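Local coordinates for protein yahD a copper inducible hydrolase (Lactococcus lactis subsp. lactis, PDB 3OG9), which is a copper-inducible alpha/beta hydrolase, probably a serine-type hydrolase, that holds D-malate in its pocket in this crystal, at residues H30-V33 with E34-E37; F74-E77 with S78-E81; D84-T87 with D88-L92; H191-Q195 with E196-A200. All coordinates share one frame; numbering follows the deposited sequence. Where two conformers were deposited one is given.

Interaction 1 (H30-V33 with E34-E37)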
loop_
_atom_site.group_PDB
_atom_site.type_symbol
_atom_site.label_atom_id
_atom_site.label_comp_id
_atom_site.label_asym_id
_atom_site.label_seq_id
_atom_site.Cartn_x
_atom_site.Cartn_y
_atom_site.Cartn_z
ATOM N N HIS A 30 10.670 0.012 9.637
ATOM C CA HIS A 30 11.758 -0.847 9.158
ATOM C C HIS A 30 11.320 -2.167 8.521
ATOM O O HIS A 30 12.121 -2.835 7.875
ATOM C CB HIS A 30 12.760 -1.132 10.295
ATOM C CG HIS A 30 13.490 0.086 10.750
ATOM N ND1 HIS A 30 13.100 0.818 11.848
ATOM C CD2 HIS A 30 14.574 0.712 10.240
ATOM C CE1 HIS A 30 13.926 1.833 12.013
ATOM N NE2 HIS A 30 14.829 1.789 11.050
ATOM N N GLN A 31 10.061 -2.542 8.712
ATOM C CA GLN A 31 9.575 -3.857 8.316
ATOM C C GLN A 31 9.913 -4.199 6.850
ATOM O O GLN A 31 10.367 -5.290 6.558
ATOM C CB GLN A 31 8.047 -3.924 8.504
ATOM C CG GLN A 31 7.465 -5.301 8.100
ATOM C CD GLN A 31 5.981 -5.392 8.259
ATOM O OE1 GLN A 31 5.229 -4.656 7.608
ATOM N NE2 GLN A 31 5.529 -6.334 9.115
ATOM N N LEU A 32 9.656 -3.262 5.935
ATOM C CA LEU A 32 9.667 -3.594 4.494
ATOM C C LEU A 32 10.945 -3.197 3.792
ATOM O O LEU A 32 11.081 -3.405 2.586
ATOM C CB LEU A 32 8.447 -2.969 3.786
ATOM C CG LEU A 32 7.106 -3.636 4.175
ATOM C CD1 LEU A 32 5.909 -2.938 3.538
ATOM C CD2 LEU A 32 7.105 -5.127 3.837
ATOM N N VAL A 33 11.888 -2.628 4.541
ATOM C CA VAL A 33 13.084 -2.056 3.945
ATOM C C VAL A 33 13.900 -3.024 3.092
ATOM O O VAL A 33 14.180 -2.707 1.928
ATOM C CB VAL A 33 13.963 -1.303 4.983
ATOM C CG1 VAL A 33 15.328 -0.917 4.370
ATOM C CG2 VAL A 33 13.212 -0.099 5.490
ATOM N N GLU A 34 14.249 -4.204 3.638
ATOM C CA GLU A 34 14.991 -5.207 2.866
ATOM C C GLU A 34 14.182 -5.778 1.733
ATOM O O GLU A 34 14.733 -6.064 0.669
ATOM C CB GLU A 34 15.513 -6.333 3.772
ATOM C CG GLU A 34 16.690 -5.869 4.626
ATOM C CD GLU A 34 17.293 -6.994 5.454
ATOM O OE1 GLU A 34 16.530 -7.779 6.048
ATOM O OE2 GLU A 34 18.537 -7.081 5.500
ATOM N N ILE A 35 12.869 -5.909 1.930
ATOM C CA ILE A 35 11.987 -6.373 0.870
ATOM C C ILE A 35 12.018 -5.373 -0.313
ATOM O O ILE A 35 12.157 -5.774 -1.487
ATOM C CB ILE A 35 10.517 -6.580 1.405
ATOM C CG1 ILE A 35 10.454 -7.695 2.451
ATOM C CG2 ILE A 35 9.506 -6.914 0.295
ATOM C CD1 ILE A 35 10.840 -8.970 1.945
ATOM N N ALA A 36 11.838 -4.091 -0.009
ATOM C CA ALA A 36 11.870 -3.049 -1.070
ATOM C C ALA A 36 13.206 -3.047 -1.807
ATOM O O ALA A 36 13.243 -2.878 -3.015
ATOM C CB ALA A 36 11.611 -1.645 -0.483
ATOM N N GLU A 37 14.295 -3.223 -1.060
ATOM C CA GLU A 37 15.621 -3.333 -1.641
ATOM C C GLU A 37 15.755 -4.505 -2.639
ATOM O O GLU A 37 16.499 -4.385 -3.606
ATOM C CB GLU A 37 16.694 -3.383 -0.550
ATOM C CG GLU A 37 16.955 -2.006 0.067
ATOM C CD GLU A 37 17.690 -2.037 1.414
ATOM O OE1 GLU A 37 18.127 -0.942 1.854
ATOM O OE2 GLU A 37 17.839 -3.117 2.052
HETATM O O HOH W 1 13.988 -4.421 6.884
HETATM O O HOH W 2 12.156 -6.375 4.743
#
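The carboxylate of Glu37 presents one face to Val33, whose methyl CG1 lies over it, 3.9 Å from Glu37 CD. The carbonyl O of Val33 lies against the same face, and OE1 makes a salt bridge with Lys10 of strand 7-10. Glu37 gets there with CG beside its own backbone N (chi1 -76°) and an extended chain, which runs alongside Val33 and brings Glu37 CG to 3.4 Å from Val33 O. Val33 O also accepts from Glu37 N at 3.0 Å. One residue earlier Ala36 N donates to Leu32 O at 2.8 Å, nearly straight at 169°. A type I turn from His30 to Val33 leads into the helix, and two waters tie it to the first turn: one links His30 O to Glu34 N, the other Gln31 O to Ile35 N. Leu32 CD2 meets Ile35 CB at 4.4 Å. An alanine in place of this glutamate would remove the carboxylate and probably leave Lys10 without its mate. The chemistry is thus divided: water bridges carry the amides of Glu34 and Ile35 back to the carbonyls of the turn, while the acid that folds back has its charge met by a lysine from the sheet.

Interaction 2 (F74-E77 with S78-E81). With MLT (D-malate), chain C.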
loop_
_atom_site.group_PDB
_atom_site.type_symbol
_atom_site.label_atom_id
_atom_site.label_comp_id
_atom_site.label_asym_id
_atom_site.label_seq_id
_atom_site.Cartn_x
_atom_site.Cartn_y
_atom_site.Cartn_z
ATOM N N PHE A 74 -13.749 -1.511 10.074
ATOM C CA PHE A 74 -12.833 -0.427 9.678
ATOM C C PHE A 74 -13.474 0.906 10.036
ATOM O O PHE A 74 -14.580 1.226 9.560
ATOM C CB PHE A 74 -12.499 -0.512 8.184
ATOM C CG PHE A 74 -11.963 -1.859 7.741
ATOM C CD1 PHE A 74 -11.100 -2.591 8.555
ATOM C CD2 PHE A 74 -12.242 -2.345 6.453
ATOM C CE1 PHE A 74 -10.587 -3.839 8.123
ATOM C CE2 PHE A 74 -11.739 -3.583 6.017
ATOM C CZ PHE A 74 -10.913 -4.338 6.850
ATOM N N ASP A 75 -12.799 1.674 10.882
ATOM C CA ASP A 75 -13.269 3.024 11.242
ATOM C C ASP A 75 -12.983 4.033 10.103
ATOM O O ASP A 75 -11.856 4.541 9.923
ATOM C CB ASP A 75 -12.674 3.438 12.584
ATOM C CG ASP A 75 -13.120 4.817 13.041
ATOM O OD1 ASP A 75 -13.649 5.584 12.211
ATOM O OD2 ASP A 75 -12.904 5.131 14.238
ATOM N N LEU A 76 -14.015 4.297 9.313
ATOM C CA LEU A 76 -13.876 5.117 8.124
ATOM C C LEU A 76 -13.581 6.579 8.424
ATOM O O LEU A 76 -12.902 7.241 7.626
ATOM C CB LEU A 76 -15.101 4.968 7.214
ATOM C CG LEU A 76 -15.394 3.522 6.776
ATOM C CD1 LEU A 76 -16.604 3.485 5.860
ATOM C CD2 LEU A 76 -14.179 2.818 6.139
ATOM N N GLU A 77 -14.052 7.091 9.559
ATOM C CA GLU A 77 -13.638 8.440 9.960
ATOM C C GLU A 77 -12.130 8.502 10.224
ATOM O O GLU A 77 -11.450 9.437 9.772
ATOM C CB GLU A 77 -14.442 8.948 11.154
ATOM C CG GLU A 77 -15.851 9.438 10.738
ATOM C CD GLU A 77 -16.618 10.163 11.860
ATOM O OE1 GLU A 77 -16.033 10.474 12.923
ATOM O OE2 GLU A 77 -17.824 10.417 11.662
ATOM N N SER A 78 -11.617 7.501 10.937
ATOM C CA SER A 78 -10.183 7.395 11.194
ATOM C C SER A 78 -9.440 7.228 9.889
ATOM O O SER A 78 -8.433 7.897 9.684
ATOM C CB SER A 78 -9.862 6.237 12.137
ATOM O OG SER A 78 -8.464 6.084 12.353
ATOM N N LEU A 79 -9.925 6.333 9.029
ATOM C CA LEU A 79 -9.294 6.100 7.728
ATOM C C LEU A 79 -9.175 7.414 6.998
ATOM O O LEU A 79 -8.133 7.743 6.448
ATOM C CB LEU A 79 -10.072 5.053 6.892
ATOM C CG LEU A 79 -9.604 4.816 5.448
ATOM C CD1 LEU A 79 -8.177 4.264 5.421
ATOM C CD2 LEU A 79 -10.592 3.948 4.645
ATOM N N ASP A 80 -10.251 8.193 7.006
ATOM C CA ASP A 80 -10.240 9.468 6.272
ATOM C C ASP A 80 -9.244 10.456 6.899
ATOM O O ASP A 80 -8.441 11.061 6.181
ATOM C CB ASP A 80 -11.665 10.053 6.208
ATOM C CG ASP A 80 -11.730 11.337 5.383
ATOM O OD1 ASP A 80 -11.146 11.384 4.263
ATOM O OD2 ASP A 80 -12.338 12.296 5.897
ATOM N N GLU A 81 -9.248 10.567 8.231
ATOM C CA GLU A 81 -8.345 11.498 8.919
ATOM C C GLU A 81 -6.866 11.121 8.701
ATOM O O GLU A 81 -6.019 11.985 8.422
ATOM C CB GLU A 81 -8.661 11.581 10.414
ATOM C CG GLU A 81 -10.002 12.250 10.702
ATOM C CD GLU A 81 -10.630 11.791 12.031
ATOM O OE1 GLU A 81 -9.903 11.265 12.905
ATOM O OE2 GLU A 81 -11.861 11.958 12.197
HETATM C C1 MLT C . -6.689 -3.668 7.787
HETATM O O1 MLT C . -6.915 -3.189 8.931
HETATM O O2 MLT C . -6.152 -2.965 6.897
HETATM C C2 MLT C . -7.087 -5.092 7.468
HETATM O O3 MLT C . -7.759 -5.708 8.552
HETATM C C3 MLT C . -5.886 -5.930 7.029
HETATM C C4 MLT C . -4.880 -6.162 8.132
HETATM O O4 MLT C . -4.307 -7.273 8.157
HETATM O O5 MLT C . -4.573 -5.308 9.005
#
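Glu77, Ser78 and Leu76 bury the most surface in this first turn of helix 76-97, with Asp75 as its cap. Glu77 offers its carbonyl to Glu81, whose N donates to Glu77 O at 2.9 Å; the Glu81 side chain then doubles back, with CG beside its backbone N (chi1 -68°), until CG stands 3.3 Å from that same oxygen. This brings the two acids alongside, Glu77 OE1 and Glu81 OE2 4.5 Å apart with like charge. Ser78 N donates to OD1 of Asp75, the N-cap residue, at 3.1 Å and 172°, meeting the oxygen from above the carboxylate plane, while Ser78 CB rests 3.7 Å from Asp75 CG. The hydroxyl OG of Ser78 turns elsewhere, to Lys62 N. Leu76 lies side by side with Leu79, CD2 to CD2 at 4.0 Å, and its carbonyl takes Asp80 N; Asp75 O takes Leu79 N at 2.8 Å in the carbonyl plane. Just ahead of the cap, the ring of Phe74 reaches the malate pocket, where CE1 meets malate O3 at 3.4 Å, edge-on. Asp80 makes a salt bridge with Lys124. An acidic N-cap and further acids in the first turns suit the positive end of the helix dipole, which is likely to ease the closeness of Glu77 and Glu81, while the capping bond sets where the helix begins, right behind a pocket residue.

Interaction 3 (D84-T87 with D88-L92)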
loop_
_atom_site.group_PDB
_atom_site.type_symbol
_atom_site.label_atom_id
_atom_site.label_comp_id
_atom_site.label_asym_id
_atom_site.label_seq_id
_atom_site.Cartn_x
_atom_site.Cartn_y
_atom_site.Cartn_z
ATOM N N ASP A 84 -5.589 11.718 5.135
ATOM C CA ASP A 84 -5.292 13.162 4.934
ATOM C C ASP A 84 -3.935 13.473 5.525
ATOM O O ASP A 84 -3.099 14.161 4.902
ATOM C CB ASP A 84 -6.339 14.057 5.573
ATOM C CG ASP A 84 -7.619 14.149 4.754
ATOM O OD1 ASP A 84 -7.691 13.619 3.630
ATOM O OD2 ASP A 84 -8.568 14.738 5.274
ATOM N N TRP A 85 -3.693 12.947 6.722
ATOM C CA TRP A 85 -2.418 13.152 7.394
ATOM C C TRP A 85 -1.267 12.553 6.587
ATOM O O TRP A 85 -0.255 13.222 6.343
ATOM C CB TRP A 85 -2.414 12.553 8.811
ATOM C CG TRP A 85 -0.998 12.606 9.358
ATOM C CD1 TRP A 85 -0.355 13.693 9.860
ATOM C CD2 TRP A 85 -0.052 11.538 9.357
ATOM N NE1 TRP A 85 0.937 13.354 10.229
ATOM C CE2 TRP A 85 1.144 12.036 9.918
ATOM C CE3 TRP A 85 -0.111 10.192 8.974
ATOM C CZ2 TRP A 85 2.266 11.242 10.093
ATOM C CZ3 TRP A 85 1.006 9.406 9.151
ATOM C CH2 TRP A 85 2.186 9.941 9.698
ATOM N N LEU A 86 -1.447 11.304 6.136
ATOM C CA LEU A 86 -0.390 10.621 5.415
ATOM C C LEU A 86 -0.080 11.282 4.061
ATOM O O LEU A 86 1.059 11.408 3.704
ATOM C CB LEU A 86 -0.721 9.127 5.228
ATOM C CG LEU A 86 0.355 8.224 4.594
ATOM C CD1 LEU A 86 1.672 8.288 5.325
ATOM C CD2 LEU A 86 -0.161 6.780 4.545
ATOM N N THR A 87 -1.105 11.688 3.321
ATOM C CA THR A 87 -0.847 12.378 2.049
ATOM C C THR A 87 -0.024 13.660 2.288
ATOM O O THR A 87 0.931 13.931 1.567
ATOM C CB THR A 87 -2.141 12.610 1.194
ATOM O OG1 THR A 87 -1.807 13.339 -0.002
ATOM C CG2 THR A 87 -3.173 13.373 1.956
ATOM N N ASP A 88 -0.349 14.400 3.346
ATOM C CA ASP A 88 0.332 15.664 3.643
ATOM C C ASP A 88 1.754 15.349 4.099
ATOM O O ASP A 88 2.699 16.036 3.738
ATOM C CB ASP A 88 -0.418 16.490 4.696
ATOM C CG ASP A 88 -1.686 17.139 4.139
ATOM O OD1 ASP A 88 -1.863 17.194 2.900
ATOM O OD2 ASP A 88 -2.533 17.554 4.962
ATOM N N GLU A 89 1.905 14.271 4.862
ATOM C CA GLU A 89 3.208 13.859 5.343
ATOM C C GLU A 89 4.103 13.402 4.196
ATOM O O GLU A 89 5.297 13.731 4.172
ATOM C CB GLU A 89 3.076 12.744 6.390
ATOM C CG GLU A 89 4.333 12.519 7.236
ATOM C CD GLU A 89 4.622 13.701 8.199
ATOM O OE1 GLU A 89 3.726 14.569 8.370
ATOM O OE2 GLU A 89 5.752 13.767 8.756
ATOM N N VAL A 90 3.548 12.647 3.254
ATOM C CA VAL A 90 4.304 12.246 2.070
ATOM C C VAL A 90 4.808 13.473 1.300
ATOM O O VAL A 90 5.969 13.517 0.916
ATOM C CB VAL A 90 3.472 11.301 1.136
ATOM C CG1 VAL A 90 4.152 11.132 -0.199
ATOM C CG2 VAL A 90 3.262 9.930 1.835
ATOM N N SER A 91 3.940 14.455 1.088
ATOM C CA SER A 91 4.308 15.661 0.355
ATOM C C SER A 91 5.399 16.423 1.097
ATOM O O SER A 91 6.349 16.940 0.476
ATOM C CB SER A 91 3.092 16.538 0.172
ATOM O OG SER A 91 2.275 16.062 -0.885
ATOM N N LEU A 92 5.285 16.471 2.427
ATOM C CA LEU A 92 6.266 17.214 3.251
ATOM C C LEU A 92 7.641 16.547 3.259
ATOM O O LEU A 92 8.710 17.220 3.183
ATOM C CB LEU A 92 5.709 17.382 4.668
ATOM C CG LEU A 92 6.481 18.028 5.813
ATOM C CD1 LEU A 92 5.541 18.933 6.643
ATOM C CD2 LEU A 92 7.046 16.969 6.697
HETATM O O HOH W 3 -4.536 16.047 3.032
HETATM O O HOH W 4 1.338 15.444 7.635
HETATM O O HOH W 5 1.245 13.453 -1.336
#
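Four successive i to i+4 bonds keep Asp84-Thr87 and Asp88-Leu92 in one unbroken helix: Asp88 N to Asp84 O, Glu89 N to Trp85 O, Val90 N to Leu86 O and Ser91 N to Thr87 O. On one flank the Trp85 indole is covered by the stem of Glu89. Glu89 CB sits over the six-membered ring in a CH-pi contact, 4.2 Å from its centroid and 19° off the normal, and Glu89 CG comes to 3.8 Å from Trp85 CZ2. A bend at chi2 (69°) lays the Glu89 carboxylate along the indole, the two planes only 18° apart. Its oxygens part company: OE2 bonds to Thr5, whereas OE1 takes a water at 2.6 Å that also donates to Trp85 O, closing a small bridge. Replacing Trp85 with an alanine is likely to leave the Glu89 stem without its backing, steadied mainly by Thr5 and water, and Arg51 without its cation-pi partner. On the inner side the side chains of Leu86 and Val90 cross at an angle, CD1 of Leu86 4.2 Å from CG2 of Val90. Waters also join Asp84 O to Asp88 OD1, weakly, and Thr87 O to Ser91 OG, while Asp84 has a salt bridge to Lys124. Leu86 and Val90 pack onto strands 45-48 and 19-22, and Leu86 also onto helix 111-121: an amphipathic helix laid over the central sheet, as in alpha/beta hydrolases.

Interaction 4 (H191-Q195 with E196-A200). Unlike the reference sequence in segment 191-195: Thr194 (reference Met). With MLT (D-malate), chain C.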
loop_
_atom_site.group_PDB
_atom_site.type_symbol
_atom_site.label_atom_id
_atom_site.label_comp_id
_atom_site.label_asym_id
_atom_site.label_seq_id
_atom_site.Cartn_x
_atom_site.Cartn_y
_atom_site.Cartn_z
ATOM N N HIS A 191 -2.623 -15.085 4.568
ATOM C CA HIS A 191 -2.272 -13.652 4.671
ATOM C C HIS A 191 -0.769 -13.387 4.714
ATOM O O HIS A 191 -0.318 -12.215 4.598
ATOM C CB HIS A 191 -2.931 -13.028 5.920
ATOM C CG HIS A 191 -3.179 -11.548 5.819
ATOM N ND1 HIS A 191 -3.991 -10.992 4.858
ATOM C CD2 HIS A 191 -2.767 -10.521 6.603
ATOM C CE1 HIS A 191 -4.034 -9.681 5.024
ATOM N NE2 HIS A 191 -3.298 -9.369 6.077
ATOM N N GLN A 192 0.017 -14.455 4.895
ATOM C CA GLN A 192 1.474 -14.299 5.036
ATOM C C GLN A 192 2.170 -13.832 3.751
ATOM O O GLN A 192 1.959 -14.409 2.680
ATOM C CB GLN A 192 2.069 -15.641 5.434
ATOM C CG GLN A 192 3.567 -15.655 5.693
ATOM C CD GLN A 192 3.971 -16.924 6.436
ATOM O OE1 GLN A 192 4.259 -17.950 5.818
ATOM N NE2 GLN A 192 3.940 -16.866 7.771
ATOM N N LEU A 193 3.042 -12.833 3.868
ATOM C CA LEU A 193 3.884 -12.413 2.750
ATOM C C LEU A 193 4.917 -13.505 2.366
ATOM O O LEU A 193 5.684 -13.980 3.214
ATOM C CB LEU A 193 4.586 -11.105 3.097
ATOM C CG LEU A 193 5.419 -10.476 1.966
ATOM C CD1 LEU A 193 4.442 -9.920 0.949
ATOM C CD2 LEU A 193 6.346 -9.373 2.506
ATOM N N THR A 194 4.949 -13.908 1.096
ATOM C CA THR A 194 5.834 -14.996 0.686
ATOM C C THR A 194 6.995 -14.504 -0.158
ATOM O O THR A 194 6.910 -13.446 -0.860
ATOM C CB THR A 194 5.093 -16.047 -0.175
ATOM O OG1 THR A 194 4.808 -15.445 -1.435
ATOM C CG2 THR A 194 3.794 -16.509 0.488
ATOM N N GLN A 195 8.092 -15.264 -0.097
ATOM C CA GLN A 195 9.286 -14.958 -0.901
ATOM C C GLN A 195 8.924 -14.932 -2.378
ATOM O O GLN A 195 9.475 -14.146 -3.152
ATOM C CB GLN A 195 10.425 -15.970 -0.611
ATOM C CG GLN A 195 10.983 -15.786 0.852
ATOM C CD GLN A 195 12.076 -16.779 1.305
ATOM O OE1 GLN A 195 11.908 -17.515 2.298
ATOM N NE2 GLN A 195 13.209 -16.751 0.628
ATOM N N GLU A 196 8.019 -15.815 -2.779
ATOM C CA GLU A 196 7.658 -15.960 -4.192
ATOM C C GLU A 196 6.856 -14.751 -4.671
ATOM O O GLU A 196 7.025 -14.298 -5.811
ATOM C CB GLU A 196 6.855 -17.252 -4.434
ATOM C CG GLU A 196 7.665 -18.552 -4.201
ATOM C CD GLU A 196 7.834 -18.948 -2.704
ATOM O OE1 GLU A 196 7.243 -18.307 -1.795
ATOM O OE2 GLU A 196 8.574 -19.932 -2.441
ATOM N N GLU A 197 5.991 -14.214 -3.822
ATOM C CA GLU A 197 5.244 -13.035 -4.316
ATOM C C GLU A 197 6.134 -11.811 -4.441
ATOM O O GLU A 197 5.927 -10.985 -5.322
ATOM C CB GLU A 197 3.981 -12.734 -3.501
ATOM C CG GLU A 197 4.206 -12.188 -2.102
ATOM C CD GLU A 197 2.883 -12.182 -1.315
ATOM O OE1 GLU A 197 2.610 -13.141 -0.582
ATOM O OE2 GLU A 197 2.088 -11.238 -1.490
ATOM N N VAL A 198 7.125 -11.696 -3.562
ATOM C CA VAL A 198 8.117 -10.624 -3.669
ATOM C C VAL A 198 8.987 -10.708 -4.954
ATOM O O VAL A 198 9.229 -9.682 -5.639
ATOM C CB VAL A 198 8.957 -10.529 -2.388
ATOM C CG1 VAL A 198 10.131 -9.563 -2.561
ATOM C CG2 VAL A 198 8.056 -10.124 -1.253
ATOM N N LEU A 199 9.439 -11.910 -5.297
ATOM C CA LEU A 199 10.125 -12.089 -6.590
ATOM C C LEU A 199 9.220 -11.785 -7.798
ATOM O O LEU A 199 9.692 -11.245 -8.810
ATOM C CB LEU A 199 10.762 -13.481 -6.702
ATOM C CG LEU A 199 11.891 -13.722 -5.683
ATOM C CD1 LEU A 199 12.541 -15.094 -5.918
ATOM C CD2 LEU A 199 12.951 -12.625 -5.775
ATOM N N ALA A 200 7.942 -12.141 -7.697
ATOM C CA ALA A 200 6.973 -11.860 -8.749
ATOM C C ALA A 200 6.843 -10.339 -8.955
ATOM O O ALA A 200 6.774 -9.829 -10.093
ATOM C CB ALA A 200 5.633 -12.484 -8.423
HETATM C C1 MLT C . -6.689 -3.668 7.787
HETATM O O1 MLT C . -6.915 -3.189 8.931
HETATM O O2 MLT C . -6.152 -2.965 6.897
HETATM C C2 MLT C . -7.087 -5.092 7.468
HETATM O O3 MLT C . -7.759 -5.708 8.552
HETATM C C3 MLT C . -5.886 -5.930 7.029
HETATM C C4 MLT C . -4.880 -6.162 8.132
HETATM O O4 MLT C . -4.307 -7.273 8.157
HETATM O O5 MLT C . -4.573 -5.308 9.005
#
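Glu197 folds back across Leu193, its CD 3.6 Å from Leu193 CD1, and carries its carboxylate on to Thr194. To do so CG takes the position between backbone N and carbonyl carbon (chi1 71°), and from there the extended chain crosses the Thr194 side chain at about a right angle. Thr194 N donates to Glu197 OE1 at 3.0 Å, reaching it from above the carboxylate plane, and Glu197 N returns a bond to Thr194 OG1 at 2.9 Å. The two residues make a capping box that opens helix 195-208, with Thr194, a methionine in the reference sequence, as the N-cap. The regular helix bonds then begin with Val198 N to Thr194 O at 3.2 Å. Leu193 adds an apolar contact, its CG 4.2 Å from Val198 CG2. Upstream in the loop, His191 NE2 gives a weak bond to malate O4 at 3.1 Å and 130°; with Ser110 at NE2 and Asp160 at ND1, the imidazole is placed as in a Ser-His-Asp triad. The Glu197 carboxylate has two further partners, His134 on OE1 and Ser155 on OE2, so Thr194 N, His134 and Ser155 grip it together. Leu193, Glu197 and Val198 touch Phe133 of strand 129-133, Glu197 also meets Tyr185 of strand 181-186, and Val198 packs on Ile35 and Ile39 of helix 33-39.

How the interactions relate
Along the chain the four contacts come in series, each local to a helix or its start. Interactions 2 and 3 share helix 76-97 and adjoin in sequence, their centres 15 Å apart. Interactions 1 and 4 lie across the chain's centre from interaction 2, where helices 33-39 and 195-208 pack together; their centres are 13 Å apart and Ile35 CG2 meets Val198 CG2 at 3.8 Å. Between these helix layers runs the mixed sheet, giving the alpha/beta sandwich of the hydrolase fold. Interactions 2 and 4, centres 28 Å apart, both touch the malate: two helix-leading loops from opposite sides of the molecule converge on one pocket.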